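Local coordinates for protein diaminopimelate decarboxylase (Aquifex aeolicus, PDB 2P3E) that probably catalyses, with pyridoxal 5'-phosphate as cofactor, the decarboxylation of meso-diaminopimelate to L-lysine, the last step of lysine biosynthesis, at residues Lys185-Ala190 / Val199-His204; Ser382-Met387 / Lys406-Asp411. All coordinates share one frame; numbering follows the deposited sequence.

Contact 1: Lys185-Ala190 / Val199-His204; sequences KEYEYA and VGIHCH
The phenol of Tyr187, on helix 183-191, ends against the backbone of strand 196-202, where its hydroxyl donates a short hydrogen bond to a main-chain oxygen, Tyr187 OH to Gly200 O at 2.6 Å. The donor lies in the carbonyl plane on a lone pair, with a C=O...OH angle of 133°, and the acceptor in turn sits in the plane of the phenol, at its edge beside CE2 (Tyr187 CE2 to Gly200 O 3.4 Å). Ile201 closes in on the same end of the ring: its CG1 branch approaches obliquely to the ring, touching the hydroxyl oxygen (Ile201 CG1 to Tyr187 OH 3.3 Å), and lies 4.1 Å from Tyr187 CZ. The two side chains cross at roughly a right angle. With CG anti to its own carbonyl carbon (chi1 -85°), Tyr187 reaches from the helix to the strand, across the 9.6 Å that separates Tyr187 CA from Ile201 CA.

A second bond, with Ile153 N of strand 149-156, also holds the buried hydroxyl, which thus bridges two neighbouring parallel strands. Leu229 of helix 214-231 touches both Tyr187 and Ile201, and Phe234 also packs on the tyrosine. A phenylalanine here would probably keep much of this apolar packing but leave Gly200 O and Ile153 N without their shared hydroxyl partner. The strand continues to His202, bonded to Glu279, a probable cofactor-site residue. The whole is a helix-on-strand contact of the TIM-like barrel that forms the pyridoxal-binding domain of class-II decarboxylases.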
# COMPACT_ATOMS: atom_id res chain seq x y z
N LYS B 185 29.51 18.34 -15.28
CA LYS B 185 28.77 19.50 -15.79
C LYS B 185 27.80 20.08 -14.77
O LYS B 185 27.64 21.30 -14.68
CB LYS B 185 28.03 19.16 -17.09
CG LYS B 185 28.93 19.11 -18.33
CD LYS B 185 28.11 18.93 -19.60
CE LYS B 185 27.98 17.45 -20.00
NZ LYS B 185 27.21 17.29 -21.27
N GLU B 186 27.15 19.21 -14.00
CA GLU B 186 26.30 19.67 -12.91
C GLU B 186 27.08 20.27 -11.75
O GLU B 186 26.59 21.19 -11.11
CB GLU B 186 25.36 18.55 -12.42
CG GLU B 186 24.10 18.43 -13.27
CD GLU B 186 23.10 17.45 -12.70
OE1 GLU B 186 22.71 17.58 -11.51
OE2 GLU B 186 22.69 16.55 -13.46
N TYR B 187 28.27 19.75 -11.47
CA TYR B 187 29.13 20.31 -10.42
C TYR B 187 29.63 21.70 -10.81
O TYR B 187 29.66 22.62 -9.98
CB TYR B 187 30.32 19.38 -10.12
CG TYR B 187 29.96 18.29 -9.13
CD1 TYR B 187 29.63 17.01 -9.56
CD2 TYR B 187 29.94 18.56 -7.76
CE1 TYR B 187 29.28 16.01 -8.65
CE2 TYR B 187 29.60 17.57 -6.84
CZ TYR B 187 29.26 16.31 -7.29
OH TYR B 187 28.92 15.33 -6.38
N GLU B 188 29.98 21.85 -12.08
CA GLU B 188 30.36 23.16 -12.63
C GLU B 188 29.21 24.16 -12.55
O GLU B 188 29.41 25.30 -12.13
CB GLU B 188 30.88 23.02 -14.06
CG GLU B 188 32.28 22.36 -14.16
CD GLU B 188 33.39 23.18 -13.50
OE1 GLU B 188 33.16 24.39 -13.22
OE2 GLU B 188 34.50 22.62 -13.26
N TYR B 189 28.01 23.72 -12.91
CA TYR B 189 26.82 24.53 -12.82
C TYR B 189 26.53 24.95 -11.37
O TYR B 189 26.30 26.13 -11.09
CB TYR B 189 25.61 23.80 -13.43
CG TYR B 189 24.35 24.63 -13.40
CD1 TYR B 189 24.09 25.57 -14.41
CD2 TYR B 189 23.41 24.50 -12.36
CE1 TYR B 189 22.94 26.34 -14.38
CE2 TYR B 189 22.26 25.26 -12.33
CZ TYR B 189 22.03 26.19 -13.34
OH TYR B 189 20.90 26.97 -13.32
N ALA B 190 26.59 23.98 -10.46
CA ALA B 190 26.33 24.23 -9.04
C ALA B 190 27.35 25.16 -8.38
O ALA B 190 27.03 25.85 -7.42
CB ALA B 190 26.24 22.90 -8.27
N VAL B 199 29.74 19.90 -1.23
CA VAL B 199 30.51 19.15 -0.21
C VAL B 199 30.63 17.64 -0.46
O VAL B 199 31.39 16.96 0.22
CB VAL B 199 29.95 19.34 1.24
CG1 VAL B 199 29.98 20.83 1.67
CG2 VAL B 199 28.55 18.76 1.37
N GLY B 200 29.87 17.12 -1.42
CA GLY B 200 29.83 15.68 -1.57
C GLY B 200 29.61 15.11 -2.94
O GLY B 200 29.37 15.83 -3.91
N ILE B 201 29.71 13.78 -3.01
CA ILE B 201 29.30 12.99 -4.16
C ILE B 201 28.46 11.86 -3.59
O ILE B 201 28.79 11.33 -2.52
CB ILE B 201 30.51 12.35 -4.92
CG1 ILE B 201 31.49 13.43 -5.41
CG2 ILE B 201 30.02 11.40 -6.05
CD1 ILE B 201 32.84 12.88 -5.86
N HIS B 202 27.39 11.50 -4.29
CA HIS B 202 26.51 10.42 -3.82
C HIS B 202 26.31 9.38 -4.92
O HIS B 202 26.13 9.73 -6.10
CB HIS B 202 25.15 10.98 -3.38
CG HIS B 202 24.16 9.93 -2.95
ND1 HIS B 202 22.91 9.73 -3.46
CD2 HIS B 202 24.32 9.01 -1.95
CE1 HIS B 202 22.34 8.71 -2.79
NE2 HIS B 202 23.19 8.27 -1.87
N CYS B 203 26.34 8.11 -4.53
CA CYS B 203 25.81 7.06 -5.40
C CYS B 203 24.99 6.07 -4.59
O CYS B 203 25.28 5.79 -3.43
CB CYS B 203 26.92 6.36 -6.18
SG CYS B 203 28.03 5.34 -5.17
N HIS B 204 23.91 5.57 -5.18
CA HIS B 204 23.16 4.48 -4.57
C HIS B 204 22.83 3.53 -5.71
O HIS B 204 21.95 3.81 -6.52
CB HIS B 204 21.89 4.97 -3.87
CG HIS B 204 21.05 3.86 -3.29
ND1 HIS B 204 21.43 3.15 -2.18
CD2 HIS B 204 19.87 3.34 -3.69
CE1 HIS B 204 20.51 2.24 -1.90
NE2 HIS B 204 19.55 2.34 -2.81

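Contact 2: Ser382-Met387 / Lys406-Asp411; sequences SSHYNM and KRENYD
His384 and Glu408 meet in a buried His-carboxylate hydrogen bond that joins the loop 382-387 to the turn leading into helix 410-414. The imidazole presents its NE2 edge, and His384 NE2 donates to Glu408 OE1 at 2.6 Å with a somewhat bent N-H...O angle of 149°. The acceptor stays close to the ring plane. Seen from the glutamate, however, the donor arrives on the syn side of OE1 and 28° out of the carboxylate plane; the ring and carboxylate planes themselves are 58° apart. The glutamate is extended beyond CG, which carries its carboxylate out to the histidine edge.

Both acid oxygens are occupied: OE2 forms salt bridges with Arg405 and Arg390 of the same chain, which would probably stabilise the carboxylate as an anion. On the far side of the imidazole, ND1 is bonded to the Arg390 of the second subunit, so the ring is held at both nitrogens and its rotation is fixed across the dimer interface. That interface continues at Tyr410, whose ring meets Tyr92 of the second subunit at a slant.

Farther along the two segments, Met387 and Tyr410 make a looser apolar contact where the backbones come nearest, 7.1 Å from Met387 CA to Tyr410 CA. The methionine folds its thioether chain so that the methyl faces the root of the tyrosine rather than its ring, Met387 CE to Tyr410 CB being 4.3 Å. The methionine's backbone oxygen lies obliquely to the ring, with Met387 O 3.9 Å from Tyr410 CE1.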
# COMPACT_ATOMS: atom_id res chain seq x y z
N SER B 382 2.38 -0.84 4.75
CA SER B 382 1.07 -1.27 5.25
C SER B 382 -0.00 -0.17 5.08
O SER B 382 0.24 1.03 5.34
CB SER B 382 1.20 -1.70 6.72
OG SER B 382 -0.02 -2.18 7.23
N SER B 383 -1.18 -0.60 4.62
CA SER B 383 -2.27 0.33 4.31
C SER B 383 -3.52 -0.03 5.12
O SER B 383 -3.48 -0.90 6.02
CB SER B 383 -2.59 0.30 2.80
OG SER B 383 -3.24 -0.93 2.47
N HIS B 384 -4.63 0.65 4.80
CA HIS B 384 -5.93 0.41 5.42
C HIS B 384 -6.93 -0.18 4.43
O HIS B 384 -8.14 -0.13 4.67
CB HIS B 384 -6.50 1.70 6.02
CG HIS B 384 -5.70 2.21 7.18
ND1 HIS B 384 -5.25 3.51 7.27
CD2 HIS B 384 -5.23 1.57 8.27
CE1 HIS B 384 -4.58 3.66 8.39
NE2 HIS B 384 -4.53 2.49 9.01
N TYR B 385 -6.42 -0.76 3.35
CA TYR B 385 -7.28 -1.36 2.36
C TYR B 385 -8.29 -2.32 3.01
O TYR B 385 -7.93 -3.09 3.92
CB TYR B 385 -6.41 -2.05 1.29
CG TYR B 385 -7.15 -2.48 0.06
CD1 TYR B 385 -8.21 -1.72 -0.46
CD2 TYR B 385 -6.79 -3.66 -0.63
CE1 TYR B 385 -8.91 -2.13 -1.61
CE2 TYR B 385 -7.46 -4.06 -1.77
CZ TYR B 385 -8.52 -3.29 -2.25
OH TYR B 385 -9.18 -3.72 -3.39
N ASN B 386 -9.56 -2.23 2.57
CA ASN B 386 -10.65 -3.00 3.15
C ASN B 386 -10.98 -2.56 4.59
O ASN B 386 -11.56 -3.33 5.36
CB ASN B 386 -10.37 -4.52 3.10
CG ASN B 386 -10.39 -5.11 1.67
OD1 ASN B 386 -10.28 -6.32 1.53
ND2 ASN B 386 -10.53 -4.28 0.63
N MET B 387 -10.60 -1.33 4.95
CA MET B 387 -10.89 -0.79 6.29
C MET B 387 -10.28 -1.69 7.38
O MET B 387 -10.88 -1.91 8.43
CB MET B 387 -12.41 -0.60 6.50
CG MET B 387 -12.94 0.73 6.00
SD MET B 387 -12.29 2.15 6.94
CE MET B 387 -13.00 1.82 8.56
N LYS B 406 0.70 0.72 19.21
CA LYS B 406 -0.59 0.12 19.56
C LYS B 406 -1.29 -0.30 18.27
O LYS B 406 -1.10 0.33 17.21
CB LYS B 406 -1.49 1.12 20.29
CG LYS B 406 -0.96 1.57 21.69
CD LYS B 406 -1.88 2.68 22.29
CE LYS B 406 -1.82 3.99 21.47
NZ LYS B 406 -2.38 5.20 22.19
N ARG B 407 -2.07 -1.37 18.36
CA ARG B 407 -2.97 -1.74 17.28
C ARG B 407 -3.96 -0.60 17.05
O ARG B 407 -4.51 -0.04 18.00
CB ARG B 407 -3.72 -3.02 17.63
CG ARG B 407 -4.53 -3.64 16.47
CD ARG B 407 -5.12 -4.99 16.89
NE ARG B 407 -4.05 -5.87 17.36
CZ ARG B 407 -3.23 -6.57 16.56
NH1 ARG B 407 -3.34 -6.49 15.23
NH2 ARG B 407 -2.27 -7.31 17.11
N GLU B 408 -4.17 -0.27 15.78
CA GLU B 408 -5.16 0.73 15.39
C GLU B 408 -6.57 0.18 15.57
O GLU B 408 -6.76 -1.03 15.66
CB GLU B 408 -4.93 1.11 13.92
CG GLU B 408 -3.60 1.81 13.69
CD GLU B 408 -3.20 1.88 12.22
OE1 GLU B 408 -4.01 1.47 11.37
OE2 GLU B 408 -2.10 2.37 11.93
N ASN B 409 -7.54 1.08 15.62
CA ASN B 409 -8.94 0.72 15.56
C ASN B 409 -9.58 1.41 14.36
O ASN B 409 -8.93 2.19 13.67
CB ASN B 409 -9.64 1.04 16.88
CG ASN B 409 -9.52 2.51 17.28
OD1 ASN B 409 -9.33 3.41 16.44
ND2 ASN B 409 -9.67 2.76 18.57
N TYR B 410 -10.85 1.10 14.08
CA TYR B 410 -11.55 1.70 12.93
C TYR B 410 -11.61 3.22 12.99
O TYR B 410 -11.49 3.89 11.95
CB TYR B 410 -12.97 1.13 12.82
CG TYR B 410 -13.05 -0.38 12.80
CD1 TYR B 410 -12.11 -1.15 12.10
CD2 TYR B 410 -14.09 -1.04 13.45
CE1 TYR B 410 -12.18 -2.55 12.10
CE2 TYR B 410 -14.18 -2.43 13.44
CZ TYR B 410 -13.22 -3.17 12.75
OH TYR B 410 -13.32 -4.54 12.74
N ASP B 411 -11.82 3.76 14.20
CA ASP B 411 -11.91 5.19 14.37
C ASP B 411 -10.65 5.87 13.84
O ASP B 411 -10.74 6.93 13.23
CB ASP B 411 -12.09 5.55 15.85
CG ASP B 411 -13.55 5.36 16.35
OD1 ASP B 411 -14.48 5.14 15.53
OD2 ASP B 411 -13.74 5.45 17.58

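Both contacts are largely buried, yet they lie on opposite sides of the chain's centre, with centres 42 Å apart and nearest atoms about 19 Å apart, and they share no element. Contact 1 belongs to the barrel domain and is internal to one subunit: a helix meets a strand through a neutral hydroxyl and an aliphatic branch. Contact 2 joins a loop to the start of a short helix near the end of the chain; it pairs a histidine-carboxylate hydrogen bond, backed by arginines on the carboxylate, with an apolar methionine-tyrosine approach, and the second subunit bonds directly to its residues. Partial exposure of Tyr410 in contact 2 contrasts with contact 1, where every touching residue is buried.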